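Local coordinates for flavodoxin, WrbA-like protein (Agrobacterium tumefaciens, PDB 3D7N) that probably binds FMN and transfers electrons, consistent with NAD(P)H:quinone oxidoreductase activity of the WrbA type, on a flavodoxin-like fold, at residues 71-74 and 75-79; 87-91 and 92-96; 115-118 and 119-123; 179-182 and 183-187. All blocks are in the same frame, centred on the assembly; numbering follows the deposited sequence.

Overall arrangement
Contacts 1 and 4 are turns of helix, contact 2 is a pair of turns running into strand 93-100, and contact 3 is a helix end; all four are local. Contacts 1 and 3 are buried: F73 and A77 pack on L117, and both contacts meet the second subunit. Contacts 2 and 4 are partly buried, with exposed polar residues at the edge. W89 of contact 2 stacks on H121 of contact 3, and V93 reaches helix 167-186 of contact 4. Chemistry follows place: aromatic rings and a buried ion pair mark contact 1, an aromatic and aliphatic cluster contact 2, a glycine-rich helix end contact 3, and valines backed by a polar outer face contact 4.

Contact 1: 71-74 and 75-79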
ATOM      1  N   TRP A  71       3.537  -1.886  17.218  1.00 50.44           N
ATOM      2  CA  TRP A  71       3.338  -3.277  17.513  1.00 50.46           C
ATOM      3  C   TRP A  71       2.188  -3.512  18.489  1.00 51.26           C
ATOM      4  O   TRP A  71       1.487  -4.500  18.374  1.00 52.53           O
ATOM      5  CB  TRP A  71       4.609  -3.942  18.003  1.00 50.28           C
ATOM      6  CG  TRP A  71       5.065  -3.630  19.408  1.00 49.39           C
ATOM      7  CD1 TRP A  71       6.037  -2.745  19.772  1.00 47.88           C
ATOM      8  CD2 TRP A  71       4.613  -4.253  20.613  1.00 49.12           C
ATOM      9  NE1 TRP A  71       6.207  -2.769  21.122  1.00 48.36           N
ATOM     10  CE2 TRP A  71       5.343  -3.679  21.671  1.00 49.09           C
ATOM     11  CE3 TRP A  71       3.647  -5.240  20.907  1.00 49.06           C
ATOM     12  CZ2 TRP A  71       5.151  -4.061  23.016  1.00 48.93           C
ATOM     13  CZ3 TRP A  71       3.445  -5.596  22.231  1.00 48.86           C
ATOM     14  CH2 TRP A  71       4.207  -5.024  23.268  1.00 48.04           C
ATOM     15  N   GLN A  72       1.996  -2.598  19.428  1.00 51.40           N
ATOM     16  CA  GLN A  72       0.928  -2.702  20.389  1.00 51.32           C
ATOM     17  C   GLN A  72      -0.423  -2.628  19.696  1.00 51.28           C
ATOM     18  O   GLN A  72      -1.296  -3.404  19.993  1.00 49.95           O
ATOM     19  CB  GLN A  72       1.038  -1.593  21.450  1.00 51.58           C
ATOM     20  CG  GLN A  72       2.180  -1.764  22.458  1.00 50.25           C
ATOM     21  CD  GLN A  72       3.428  -0.958  22.078  1.00 48.59           C
ATOM     22  OE1 GLN A  72       3.653  -0.620  20.913  1.00 49.56           O
ATOM     23  NE2 GLN A  72       4.251  -0.686  23.059  1.00 45.29           N
ATOM     24  N   PHE A  73      -0.605  -1.689  18.766  1.00 52.70           N
ATOM     25  CA  PHE A  73      -1.840  -1.697  17.957  1.00 52.39           C
ATOM     26  C   PHE A  73      -2.051  -2.992  17.163  1.00 52.20           C
ATOM     27  O   PHE A  73      -3.144  -3.518  17.158  1.00 52.53           O
ATOM     28  CB  PHE A  73      -1.978  -0.514  17.015  1.00 53.85           C
ATOM     29  CG  PHE A  73      -3.333  -0.457  16.362  1.00 53.79           C
ATOM     30  CD1 PHE A  73      -4.384   0.134  16.992  1.00 55.53           C
ATOM     31  CD2 PHE A  73      -3.561  -1.088  15.171  1.00 57.52           C
ATOM     32  CE1 PHE A  73      -5.601   0.147  16.430  1.00 55.30           C
ATOM     33  CE2 PHE A  73      -4.800  -1.074  14.605  1.00 56.47           C
ATOM     34  CZ  PHE A  73      -5.804  -0.456  15.233  1.00 56.19           C
ATOM     35  N   LYS A  74      -1.014  -3.512  16.519  1.00 52.15           N
ATOM     36  CA  LYS A  74      -1.135  -4.721  15.680  1.00 51.74           C
ATOM     37  C   LYS A  74      -1.448  -5.942  16.558  1.00 52.07           C
ATOM     38  O   LYS A  74      -2.291  -6.751  16.226  1.00 53.69           O
ATOM     39  CB  LYS A  74       0.134  -4.895  14.835  1.00 51.00           C
ATOM     40  CG  LYS A  74       0.103  -6.014  13.835  1.00 51.67           C
ATOM     41  CD  LYS A  74      -1.073  -5.881  12.853  1.00 51.95           C
ATOM     42  CE  LYS A  74      -0.991  -6.849  11.697  1.00 49.23           C
ATOM     43  NZ  LYS A  74      -0.823  -8.279  12.145  1.00 50.65           N
ATOM     44  N   LYS A  75      -0.833  -6.040  17.732  1.00 52.39           N
ATOM     45  CA  LYS A  75      -1.208  -7.081  18.718  1.00 51.56           C
ATOM     46  C   LYS A  75      -2.695  -7.051  19.081  1.00 51.27           C
ATOM     47  O   LYS A  75      -3.331  -8.086  19.290  1.00 51.49           O
ATOM     48  CB  LYS A  75      -0.394  -6.928  20.003  1.00 50.87           C
ATOM     49  CG  LYS A  75      -0.676  -8.038  21.036  1.00 51.00           C
ATOM     50  CD  LYS A  75       0.434  -8.131  22.056  1.00 51.42           C
ATOM     51  CE  LYS A  75       0.334  -9.374  22.928  1.00 51.64           C
ATOM     52  NZ  LYS A  75      -0.377  -9.114  24.190  1.00 52.43           N
ATOM     53  N   PHE A  76      -3.241  -5.863  19.211  1.00 50.38           N
ATOM     54  CA  PHE A  76      -4.671  -5.729  19.411  1.00 50.73           C
ATOM     55  C   PHE A  76      -5.452  -6.142  18.163  1.00 51.67           C
ATOM     56  O   PHE A  76      -6.505  -6.813  18.287  1.00 53.25           O
ATOM     57  CB  PHE A  76      -5.047  -4.300  19.806  1.00 50.48           C
ATOM     58  CG  PHE A  76      -6.406  -3.917  19.378  1.00 50.35           C
ATOM     59  CD1 PHE A  76      -7.519  -4.255  20.157  1.00 47.86           C
ATOM     60  CD2 PHE A  76      -6.599  -3.216  18.184  1.00 48.09           C
ATOM     61  CE1 PHE A  76      -8.816  -3.919  19.745  1.00 47.69           C
ATOM     62  CE2 PHE A  76      -7.889  -2.858  17.765  1.00 46.89           C
ATOM     63  CZ  PHE A  76      -9.003  -3.232  18.527  1.00 48.31           C
ATOM     64  N   ALA A  77      -4.964  -5.741  16.977  1.00 50.83           N
ATOM     65  CA  ALA A  77      -5.620  -6.081  15.726  1.00 50.97           C
ATOM     66  C   ALA A  77      -5.640  -7.613  15.556  1.00 51.64           C
ATOM     67  O   ALA A  77      -6.688  -8.224  15.174  1.00 51.28           O
ATOM     68  CB  ALA A  77      -4.886  -5.411  14.528  1.00 50.12           C
ATOM     69  N   ASP A  78      -4.475  -8.230  15.837  1.00 50.90           N
ATOM     70  CA  ASP A  78      -4.345  -9.669  15.737  1.00 50.90           C
ATOM     71  C   ASP A  78      -5.350 -10.334  16.694  1.00 50.54           C
ATOM     72  O   ASP A  78      -5.990 -11.317  16.331  1.00 50.59           O
ATOM     73  CB  ASP A  78      -2.892 -10.125  15.971  1.00 50.11           C
ATOM     74  CG  ASP A  78      -1.959  -9.733  14.833  1.00 50.83           C
ATOM     75  OD1 ASP A  78      -2.444  -9.208  13.796  1.00 54.00           O
ATOM     76  OD2 ASP A  78      -0.720  -9.964  14.933  1.00 50.75           O
ATOM     77  N   ALA A  79      -5.517  -9.773  17.892  1.00 51.43           N
ATOM     78  CA  ALA A  79      -6.436 -10.324  18.898  1.00 51.11           C
ATOM     79  C   ALA A  79      -7.902 -10.103  18.502  1.00 51.13           C
ATOM     80  O   ALA A  79      -8.772 -10.791  18.978  1.00 51.76           O
ATOM     81  CB  ALA A  79      -6.164  -9.721  20.284  1.00 50.46           C
TER
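Helix 71-79, a short helix of the flavodoxin-like fold, brings K74 and D78 together one turn apart in a salt bridge, K74 NZ lying 2.5 Å from D78 OD1, a value shorter than expected and probably imprecise. The lysine chain bends at chi2 (57°) and chi4 (53°), which carries its ammonium forward along the helix to D78. The buried pair has further partners across the subunit interface: K74 NZ also donates to the carbonyls of Y65 and P69 of the second subunit, and D78 OD2 accepts from W71 N of that subunit. Beneath them D78 N donates to K74 O at 2.7 Å, an i to i+4 bond.

On another side of the helix F76 sets CD2 over one face of the F73 ring, 3.9 Å from F73 CE1; the planes meet obliquely, at 59°, neither stacked nor edge-to-face. The small A77 adds its CB obliquely to F73, 4.3 Å from CE2. K75 lays its aliphatic chain alongside W71, CD at the indole edge 3.9 Å from CZ3. Inward, F73 meets T62 of strand 57-65 and L114 and L117 of helix 104-120, and F76 meets F60 of that strand and W49 of helix 46-54.

Contact 2: 87-91 and 92-96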
ATOM      1  N   ALA A  87     -17.764 -12.894  13.129  1.00 59.36           N
ATOM      2  CA  ALA A  87     -18.294 -11.700  12.424  1.00 58.72           C
ATOM      3  C   ALA A  87     -19.007 -10.653  13.330  1.00 57.82           C
ATOM      4  O   ALA A  87     -19.936  -9.964  12.915  1.00 58.11           O
ATOM      5  CB  ALA A  87     -19.211 -12.160  11.265  1.00 58.74           C
ATOM      6  N   LYS A  88     -18.543 -10.511  14.560  1.00 57.06           N
ATOM      7  CA  LYS A  88     -19.164  -9.593  15.506  1.00 56.50           C
ATOM      8  C   LYS A  88     -19.189  -8.127  15.053  1.00 55.55           C
ATOM      9  O   LYS A  88     -20.098  -7.384  15.434  1.00 54.46           O
ATOM     10  CB  LYS A  88     -18.493  -9.697  16.879  1.00 56.60           C
ATOM     11  CG  LYS A  88     -18.774 -11.041  17.594  1.00 58.11           C
ATOM     12  CD  LYS A  88     -19.158 -10.902  19.085  1.00 58.20           C
ATOM     13  CE  LYS A  88     -20.675 -11.030  19.390  1.00 59.46           C
ATOM     14  NZ  LYS A  88     -21.066 -12.422  19.792  1.00 57.91           N
ATOM     15  N   TRP A  89     -18.223  -7.712  14.226  1.00 54.70           N
ATOM     16  CA  TRP A  89     -18.128  -6.328  13.831  1.00 54.74           C
ATOM     17  C   TRP A  89     -18.609  -6.080  12.409  1.00 55.10           C
ATOM     18  O   TRP A  89     -18.380  -4.991  11.874  1.00 56.40           O
ATOM     19  CB  TRP A  89     -16.684  -5.796  14.004  1.00 53.57           C
ATOM     20  CG  TRP A  89     -16.134  -5.879  15.414  1.00 52.68           C
ATOM     21  CD1 TRP A  89     -16.805  -6.246  16.529  1.00 50.38           C
ATOM     22  CD2 TRP A  89     -14.805  -5.545  15.846  1.00 51.89           C
ATOM     23  NE1 TRP A  89     -15.993  -6.209  17.611  1.00 50.01           N
ATOM     24  CE2 TRP A  89     -14.752  -5.785  17.236  1.00 50.80           C
ATOM     25  CE3 TRP A  89     -13.661  -5.071  15.197  1.00 51.23           C
ATOM     26  CZ2 TRP A  89     -13.597  -5.556  17.999  1.00 50.97           C
ATOM     27  CZ3 TRP A  89     -12.506  -4.845  15.938  1.00 51.42           C
ATOM     28  CH2 TRP A  89     -12.480  -5.091  17.329  1.00 52.17           C
ATOM     29  N   GLN A  90     -19.236  -7.069  11.783  1.00 55.95           N
ATOM     30  CA  GLN A  90     -19.756  -6.914  10.416  1.00 55.83           C
ATOM     31  C   GLN A  90     -20.728  -5.721  10.359  1.00 55.62           C
ATOM     32  O   GLN A  90     -21.553  -5.506  11.257  1.00 55.35           O
ATOM     33  CB  GLN A  90     -20.453  -8.220   9.929  1.00 56.76           C
ATOM     34  CG  GLN A  90     -20.568  -8.422   8.354  1.00 59.11           C
ATOM     35  CD  GLN A  90     -19.342  -9.167   7.707  1.00 68.22           C
ATOM     36  OE1 GLN A  90     -19.414  -9.668   6.552  1.00 73.70           O
ATOM     37  NE2 GLN A  90     -18.229  -9.260   8.460  1.00 70.69           N
ATOM     38  N   ASP A  91     -20.586  -4.921   9.317  1.00 55.36           N
ATOM     39  CA  ASP A  91     -21.461  -3.781   9.051  1.00 55.23           C
ATOM     40  C   ASP A  91     -21.372  -2.596  10.002  1.00 54.69           C
ATOM     41  O   ASP A  91     -22.130  -1.639   9.859  1.00 56.05           O
ATOM     42  CB  ASP A  91     -22.907  -4.236   8.886  1.00 55.37           C
ATOM     43  CG  ASP A  91     -23.057  -5.219   7.779  1.00 55.79           C
ATOM     44  OD1 ASP A  91     -22.197  -5.197   6.894  1.00 57.93           O
ATOM     45  OD2 ASP A  91     -23.993  -6.033   7.798  1.00 58.55           O
ATOM     46  N   LYS A  92     -20.440  -2.627  10.940  1.00 53.38           N
ATOM     47  CA  LYS A  92     -20.174  -1.469  11.772  1.00 52.62           C
ATOM     48  C   LYS A  92     -19.485  -0.384  10.945  1.00 52.51           C
ATOM     49  O   LYS A  92     -18.839  -0.672   9.917  1.00 53.59           O
ATOM     50  CB  LYS A  92     -19.318  -1.878  12.999  1.00 52.37           C
ATOM     51  CG  LYS A  92     -20.047  -2.811  14.012  1.00 52.90           C
ATOM     52  CD  LYS A  92     -19.289  -2.894  15.336  1.00 53.09           C
ATOM     53  CE  LYS A  92     -19.823  -3.947  16.332  1.00 53.38           C
ATOM     54  NZ  LYS A  92     -21.173  -3.679  16.847  1.00 52.25           N
ATOM     55  N   VAL A  93     -19.589   0.852  11.403  1.00 52.02           N
ATOM     56  CA  VAL A  93     -18.924   1.991  10.762  1.00 51.29           C
ATOM     57  C   VAL A  93     -17.547   2.140  11.412  1.00 51.82           C
ATOM     58  O   VAL A  93     -17.449   2.115  12.626  1.00 52.12           O
ATOM     59  CB  VAL A  93     -19.740   3.290  10.965  1.00 51.33           C
ATOM     60  CG1 VAL A  93     -18.961   4.507  10.503  1.00 49.68           C
ATOM     61  CG2 VAL A  93     -21.154   3.182  10.255  1.00 49.20           C
ATOM     62  N   PHE A  94     -16.487   2.221  10.595  1.00 52.03           N
ATOM     63  CA  PHE A  94     -15.113   2.368  11.048  1.00 51.80           C
ATOM     64  C   PHE A  94     -14.494   3.697  10.535  1.00 52.04           C
ATOM     65  O   PHE A  94     -14.885   4.228   9.467  1.00 50.91           O
ATOM     66  CB  PHE A  94     -14.259   1.193  10.533  1.00 52.75           C
ATOM     67  CG  PHE A  94     -14.513  -0.117  11.218  1.00 51.31           C
ATOM     68  CD1 PHE A  94     -13.674  -0.560  12.255  1.00 54.72           C
ATOM     69  CD2 PHE A  94     -15.562  -0.919  10.837  1.00 53.84           C
ATOM     70  CE1 PHE A  94     -13.932  -1.787  12.913  1.00 53.54           C
ATOM     71  CE2 PHE A  94     -15.810  -2.148  11.475  1.00 53.74           C
ATOM     72  CZ  PHE A  94     -15.018  -2.563  12.517  1.00 52.00           C
ATOM     73  N   GLY A  95     -13.565   4.230  11.334  1.00 51.65           N
ATOM     74  CA  GLY A  95     -12.633   5.259  10.923  1.00 52.42           C
ATOM     75  C   GLY A  95     -11.270   5.042  11.615  1.00 53.54           C
ATOM     76  O   GLY A  95     -11.086   4.090  12.373  1.00 52.58           O
ATOM     77  N   GLY A  96     -10.297   5.916  11.349  1.00 53.75           N
ATOM     78  CA  GLY A  96      -8.985   5.768  11.950  1.00 53.28           C
ATOM     79  C   GLY A  96      -8.263   7.083  12.061  1.00 53.48           C
ATOM     80  O   GLY A  96      -8.688   8.092  11.490  1.00 53.08           O
TER
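W89 and F94 cross at about a right angle, the phenylalanine bringing its far end to the indole: F94 CZ comes within 3.9 Å of W89 CE3. The approach is oblique to the indole, while the F94 ring in turn meets W89 O at its own edge, with CE2 3.9 Å away. Five positions apart in the chain, the two residues are brought together by the intervening turn.

K92 reaches the same indole with its methylenes. Its chain is extended until chi4 (-65°), and CE passes 3.8 Å from W89 CD1 and 3.6 Å from K88 O, while CD lies near W89 CA and CB. A long aliphatic chain suits this place because it can cover the tryptophan and still carry its charge onward: NZ is bonded to the carbonyls of D53 and A55. The indole has a polar tie of its own, NE1 to D53 OD1.

Two beta turns prepare this meeting. A87, with positive phi, closes helix 81-85 in a Schellman motif and begins a type I turn to Q90; a type II turn then runs from W89 to K92, closed by K92 N to W89 O at 3.3 Å, the donor lying above the carbonyl plane. D91 stands at the third position of that second turn with positive phi (69°), and its carboxylate OD1 forms a salt bridge with R179 of the third subunit. From V93 the chain becomes strand 93-100, pairing with strands 57-65 and 124-126; W89 stacks on H121, and F94 meets the F60 ring.

Contact 3: 115-118 and 119-123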
ATOM      1  N   VAL A 115      -7.795   0.701   7.214  1.00 51.15           N
ATOM      2  CA  VAL A 115      -8.830   0.389   6.264  1.00 50.88           C
ATOM      3  C   VAL A 115      -8.958  -1.135   5.999  1.00 50.70           C
ATOM      4  O   VAL A 115     -10.072  -1.673   5.957  1.00 50.26           O
ATOM      5  CB  VAL A 115      -8.568   1.109   4.922  1.00 50.47           C
ATOM      6  CG1 VAL A 115      -9.559   0.589   3.869  1.00 50.71           C
ATOM      7  CG2 VAL A 115      -8.638   2.664   5.124  1.00 47.47           C
ATOM      8  N   LEU A 116      -7.828  -1.806   5.826  1.00 50.04           N
ATOM      9  CA  LEU A 116      -7.798  -3.261   5.671  1.00 50.32           C
ATOM     10  C   LEU A 116      -8.401  -3.995   6.877  1.00 50.17           C
ATOM     11  O   LEU A 116      -9.127  -4.941   6.698  1.00 50.58           O
ATOM     12  CB  LEU A 116      -6.377  -3.759   5.470  1.00 50.51           C
ATOM     13  CG  LEU A 116      -5.675  -3.403   4.169  1.00 52.19           C
ATOM     14  CD1 LEU A 116      -4.283  -4.101   4.105  1.00 55.00           C
ATOM     15  CD2 LEU A 116      -6.515  -3.805   2.952  1.00 53.04           C
ATOM     16  N   LEU A 117      -8.110  -3.527   8.078  1.00 49.15           N
ATOM     17  CA  LEU A 117      -8.569  -4.118   9.305  1.00 49.37           C
ATOM     18  C   LEU A 117     -10.080  -3.996   9.378  1.00 50.24           C
ATOM     19  O   LEU A 117     -10.751  -4.984   9.615  1.00 51.26           O
ATOM     20  CB  LEU A 117      -7.910  -3.425  10.493  1.00 48.49           C
ATOM     21  CG  LEU A 117      -8.286  -3.957  11.862  1.00 49.39           C
ATOM     22  CD1 LEU A 117      -8.130  -5.530  11.913  1.00 50.07           C
ATOM     23  CD2 LEU A 117      -7.461  -3.136  12.899  1.00 47.46           C
ATOM     24  N   ALA A 118     -10.595  -2.807   9.075  1.00 50.43           N
ATOM     25  CA  ALA A 118     -12.047  -2.550   8.912  1.00 50.26           C
ATOM     26  C   ALA A 118     -12.684  -3.404   7.843  1.00 50.23           C
ATOM     27  O   ALA A 118     -13.750  -3.911   8.049  1.00 51.90           O
ATOM     28  CB  ALA A 118     -12.323  -1.039   8.608  1.00 48.34           C
ATOM     29  N   GLY A 119     -12.035  -3.567   6.700  1.00 50.88           N
ATOM     30  CA  GLY A 119     -12.558  -4.388   5.603  1.00 50.63           C
ATOM     31  C   GLY A 119     -12.619  -5.861   5.984  1.00 51.03           C
ATOM     32  O   GLY A 119     -13.593  -6.574   5.737  1.00 50.38           O
ATOM     33  N   GLN A 120     -11.565  -6.316   6.603  1.00 51.68           N
ATOM     34  CA  GLN A 120     -11.446  -7.695   7.081  1.00 52.84           C
ATOM     35  C   GLN A 120     -12.661  -8.024   7.969  1.00 52.67           C
ATOM     36  O   GLN A 120     -13.189  -9.147   7.947  1.00 51.82           O
ATOM     37  CB  GLN A 120     -10.174  -7.744   7.924  1.00 53.74           C
ATOM     38  CG  GLN A 120      -9.642  -9.063   8.205  1.00 60.84           C
ATOM     39  CD  GLN A 120      -8.380  -9.366   7.446  1.00 66.02           C
ATOM     40  OE1 GLN A 120      -7.714  -8.454   7.000  1.00 71.58           O
ATOM     41  NE2 GLN A 120      -8.066 -10.684   7.262  1.00 72.64           N
ATOM     42  N   HIS A 121     -13.106  -7.021   8.739  1.00 51.84           N
ATOM     43  CA  HIS A 121     -14.261  -7.131   9.621  1.00 51.80           C
ATOM     44  C   HIS A 121     -15.588  -6.848   8.940  1.00 51.49           C
ATOM     45  O   HIS A 121     -16.626  -6.864   9.575  1.00 52.37           O
ATOM     46  CB  HIS A 121     -14.074  -6.174  10.808  1.00 51.94           C
ATOM     47  CG  HIS A 121     -13.133  -6.691  11.846  1.00 53.14           C
ATOM     48  ND1 HIS A 121     -13.520  -7.611  12.794  1.00 54.67           N
ATOM     49  CD2 HIS A 121     -11.826  -6.440  12.080  1.00 53.36           C
ATOM     50  CE1 HIS A 121     -12.493  -7.900  13.572  1.00 54.83           C
ATOM     51  NE2 HIS A 121     -11.453  -7.208  13.158  1.00 53.38           N
ATOM     52  N   GLY A 122     -15.551  -6.535   7.664  1.00 51.75           N
ATOM     53  CA  GLY A 122     -16.759  -6.280   6.882  1.00 51.63           C
ATOM     54  C   GLY A 122     -17.458  -4.987   7.260  1.00 51.45           C
ATOM     55  O   GLY A 122     -18.676  -4.915   7.261  1.00 51.92           O
ATOM     56  N   GLY A 123     -16.684  -3.969   7.597  1.00 51.50           N
ATOM     57  CA  GLY A 123     -17.218  -2.678   8.016  1.00 51.21           C
ATOM     58  C   GLY A 123     -17.266  -1.658   6.915  1.00 51.31           C
ATOM     59  O   GLY A 123     -16.815  -1.924   5.815  1.00 51.59           O
TER
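Van der Waals contact between L117 and H121 runs along one side of the helix end. The two side chains lie side by side and point the same way, and L117 CD1 sits at the edge of the imidazole, in its plane, 3.8 Å from CD2. The same ring carbon also approaches L117 O, 3.1 Å away. H121 has CG anti to its carbonyl carbon (chi1 -78°), which turns the ring back along the helix. Its NE2 is bonded to S80 OG, and the flat ring suits a site among aromatic rings, where it meets W84 edge-to-face.

Backbone hydrogen bonds carry the rest. G119 N to V115 O and Q120 N to L116 O, each 2.8 Å, continue the i to i+4 pattern, which ends with H121 N to L117 O at 3.2 Å. Helix 104-120, the crossover helix of the beta-alpha-beta unit between strands 93-100 and 124-126, then stops in a Schellman motif: G123 N returns to A118 O at 3.0 Å, and G122 N to G119 O at 2.7 Å. G122 takes positive phi (70°), a conformation that glycine adopts readily.

The small A118 lets the helix sit close to the sheet, packing on F94 and W125. L116, an apolar residue at the subunit interfaces, meets N109 of the second subunit and Q112 of the third. Past the cap, the G122 carbonyl accepts a bond from R179 of the third subunit.

Contact 4: 179-182 and 183-187; sequences RVAN and VARQH
R185 folds its guanidinium back over the preceding turn, so that A181 O lies 3.9 Å above the centre of one face. A bend at chi3 (-73°) makes this return possible. NH1 comes 4.1 Å from A181 CB, a methyl small enough to let the flat group settle there. N182 crosses the arginine at about a right angle, its amide and the guanidinium planes 67° apart, with ND2 3.7 Å from NH2, a contact without a hydrogen bond. Both side chains belong to an exposed polar surface.

V183 keeps a branch against the backbone, CG2 3.3 Å from R179 O, and A184 CB lies 3.4 Å from V180 O.

Behind these contacts stands the helical ladder. A184 N donates to V180 O at 2.9 Å, and R185 N to A181 O at 3.0 Å. Further out, R179 NE is held by S127 O.

V180 and A184 pack on the sheet, both against A57; V183 meets V93 and V126 and also H187 of the third subunit. Helix 167-186, the C-terminal helix, covers one side of the sheet with its apolar face, as expected of a three-layer alpha-beta-alpha flavodoxin-like fold, while its polar side is partly used in the contact with the third subunit.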
ATOM      1  N   ARG A 179     -17.913  13.417  12.195  1.00 52.34           N
ATOM      2  CA  ARG A 179     -18.337  12.913  10.893  1.00 52.64           C
ATOM      3  C   ARG A 179     -18.582  11.399  10.941  1.00 53.29           C
ATOM      4  O   ARG A 179     -19.489  10.871  10.276  1.00 54.40           O
ATOM      5  CB  ARG A 179     -17.292  13.277   9.849  1.00 52.70           C
ATOM      6  CG  ARG A 179     -17.557  12.733   8.467  1.00 53.02           C
ATOM      7  CD  ARG A 179     -16.422  13.087   7.569  1.00 53.09           C
ATOM      8  NE  ARG A 179     -16.338  12.301   6.336  1.00 54.22           N
ATOM      9  CZ  ARG A 179     -17.085  12.497   5.248  1.00 54.77           C
ATOM     10  NH1 ARG A 179     -16.866  11.787   4.149  1.00 55.07           N
ATOM     11  NH2 ARG A 179     -18.041  13.396   5.236  1.00 52.39           N
ATOM     12  N   VAL A 180     -17.799  10.695  11.750  1.00 53.49           N
ATOM     13  CA  VAL A 180     -17.993   9.248  11.915  1.00 52.75           C
ATOM     14  C   VAL A 180     -19.277   8.991  12.693  1.00 52.74           C
ATOM     15  O   VAL A 180     -20.065   8.138  12.299  1.00 51.95           O
ATOM     16  CB  VAL A 180     -16.803   8.534  12.665  1.00 52.85           C
ATOM     17  CG1 VAL A 180     -17.151   7.032  12.901  1.00 49.47           C
ATOM     18  CG2 VAL A 180     -15.467   8.703  11.904  1.00 52.85           C
ATOM     19  N   ALA A 181     -19.488   9.716  13.774  1.00 52.37           N
ATOM     20  CA  ALA A 181     -20.675   9.517  14.563  1.00 52.96           C
ATOM     21  C   ALA A 181     -21.858   9.774  13.685  1.00 53.41           C
ATOM     22  O   ALA A 181     -22.837   9.100  13.756  1.00 54.17           O
ATOM     23  CB  ALA A 181     -20.686  10.415  15.742  1.00 51.36           C
ATOM     24  N   ASN A 182     -21.746  10.748  12.822  1.00 20.00           N
ATOM     25  CA  ASN A 182     -22.848  11.063  11.975  1.00 20.00           C
ATOM     26  C   ASN A 182     -23.221   9.941  11.058  1.00 20.00           C
ATOM     27  O   ASN A 182     -24.373   9.662  10.874  1.00 54.28           O
ATOM     28  CB  ASN A 182     -22.561  12.298  11.167  1.00 20.00           C
ATOM     29  CG  ASN A 182     -23.818  12.968  10.693  1.00 20.00           C
ATOM     30  OD1 ASN A 182     -24.041  13.107   9.501  1.00 20.00           O
ATOM     31  ND2 ASN A 182     -24.653  13.390  11.632  1.00 20.00           N
ATOM     32  N   VAL A 183     -22.234   9.290  10.469  1.00 20.00           N
ATOM     33  CA  VAL A 183     -22.515   8.182   9.598  1.00 20.00           C
ATOM     34  C   VAL A 183     -23.056   7.035  10.397  1.00 20.00           C
ATOM     35  O   VAL A 183     -23.907   6.334   9.948  1.00 57.42           O
ATOM     36  CB  VAL A 183     -21.280   7.728   8.870  1.00 20.00           C
ATOM     37  CG1 VAL A 183     -21.578   6.541   8.050  1.00 20.00           C
ATOM     38  CG2 VAL A 183     -20.786   8.802   8.016  1.00 20.00           C
ATOM     39  N   ALA A 184     -22.559   6.859  11.596  1.00 58.94           N
ATOM     40  CA  ALA A 184     -22.959   5.756  12.415  1.00 60.69           C
ATOM     41  C   ALA A 184     -24.409   5.884  12.837  1.00 62.05           C
ATOM     42  O   ALA A 184     -25.083   4.913  13.027  1.00 61.11           O
ATOM     43  CB  ALA A 184     -22.076   5.658  13.600  1.00 60.29           C
ATOM     44  N   ARG A 185     -24.874   7.102  12.992  1.00 64.80           N
ATOM     45  CA  ARG A 185     -26.280   7.364  13.284  1.00 67.16           C
ATOM     46  C   ARG A 185     -27.170   6.999  12.112  1.00 70.24           C
ATOM     47  O   ARG A 185     -28.201   6.354  12.276  1.00 70.20           O
ATOM     48  CB  ARG A 185     -26.516   8.834  13.644  1.00 67.59           C
ATOM     49  CG  ARG A 185     -26.452   9.115  15.132  1.00 68.82           C
ATOM     50  CD  ARG A 185     -26.937  10.518  15.459  1.00 69.80           C
ATOM     51  NE  ARG A 185     -25.946  11.519  15.055  1.00 71.98           N
ATOM     52  CZ  ARG A 185     -24.831  11.823  15.724  1.00 72.63           C
ATOM     53  NH1 ARG A 185     -24.503  11.206  16.865  1.00 72.86           N
ATOM     54  NH2 ARG A 185     -24.018  12.755  15.231  1.00 73.41           N
ATOM     55  N   GLN A 186     -26.746   7.393  10.921  1.00 73.99           N
ATOM     56  CA  GLN A 186     -27.536   7.176   9.724  1.00 77.39           C
ATOM     57  C   GLN A 186     -27.619   5.706   9.344  1.00 79.21           C
ATOM     58  O   GLN A 186     -28.456   5.294   8.564  1.00 79.68           O
ATOM     59  CB  GLN A 186     -26.913   7.942   8.570  1.00 77.20           C
ATOM     60  CG  GLN A 186     -27.860   8.100   7.401  1.00 79.04           C
ATOM     61  CD  GLN A 186     -27.275   8.969   6.313  1.00 80.12           C
ATOM     62  OE1 GLN A 186     -26.063   9.322   6.355  1.00 82.42           O
ATOM     63  NE2 GLN A 186     -28.118   9.323   5.313  1.00 81.59           N
ATOM     64  N   HIS A 187     -26.760   4.912   9.942  1.00 82.00           N
ATOM     65  CA  HIS A 187     -26.344   3.684   9.335  1.00 84.48           C
ATOM     66  C   HIS A 187     -26.068   2.678  10.454  1.00 85.54           C
ATOM     67  O   HIS A 187     -24.978   2.096  10.542  1.00 85.57           O
ATOM     68  CB  HIS A 187     -25.083   3.987   8.494  1.00 85.43           C
ATOM     69  CG  HIS A 187     -24.746   2.908   7.545  1.00 87.35           C
ATOM     70  ND1 HIS A 187     -24.295   1.676   7.974  1.00 91.11           N
ATOM     71  CD2 HIS A 187     -24.853   2.833   6.200  1.00 90.00           C
ATOM     72  CE1 HIS A 187     -24.121   0.885   6.931  1.00 92.58           C
ATOM     73  NE2 HIS A 187     -24.458   1.561   5.841  1.00 93.75           N
TER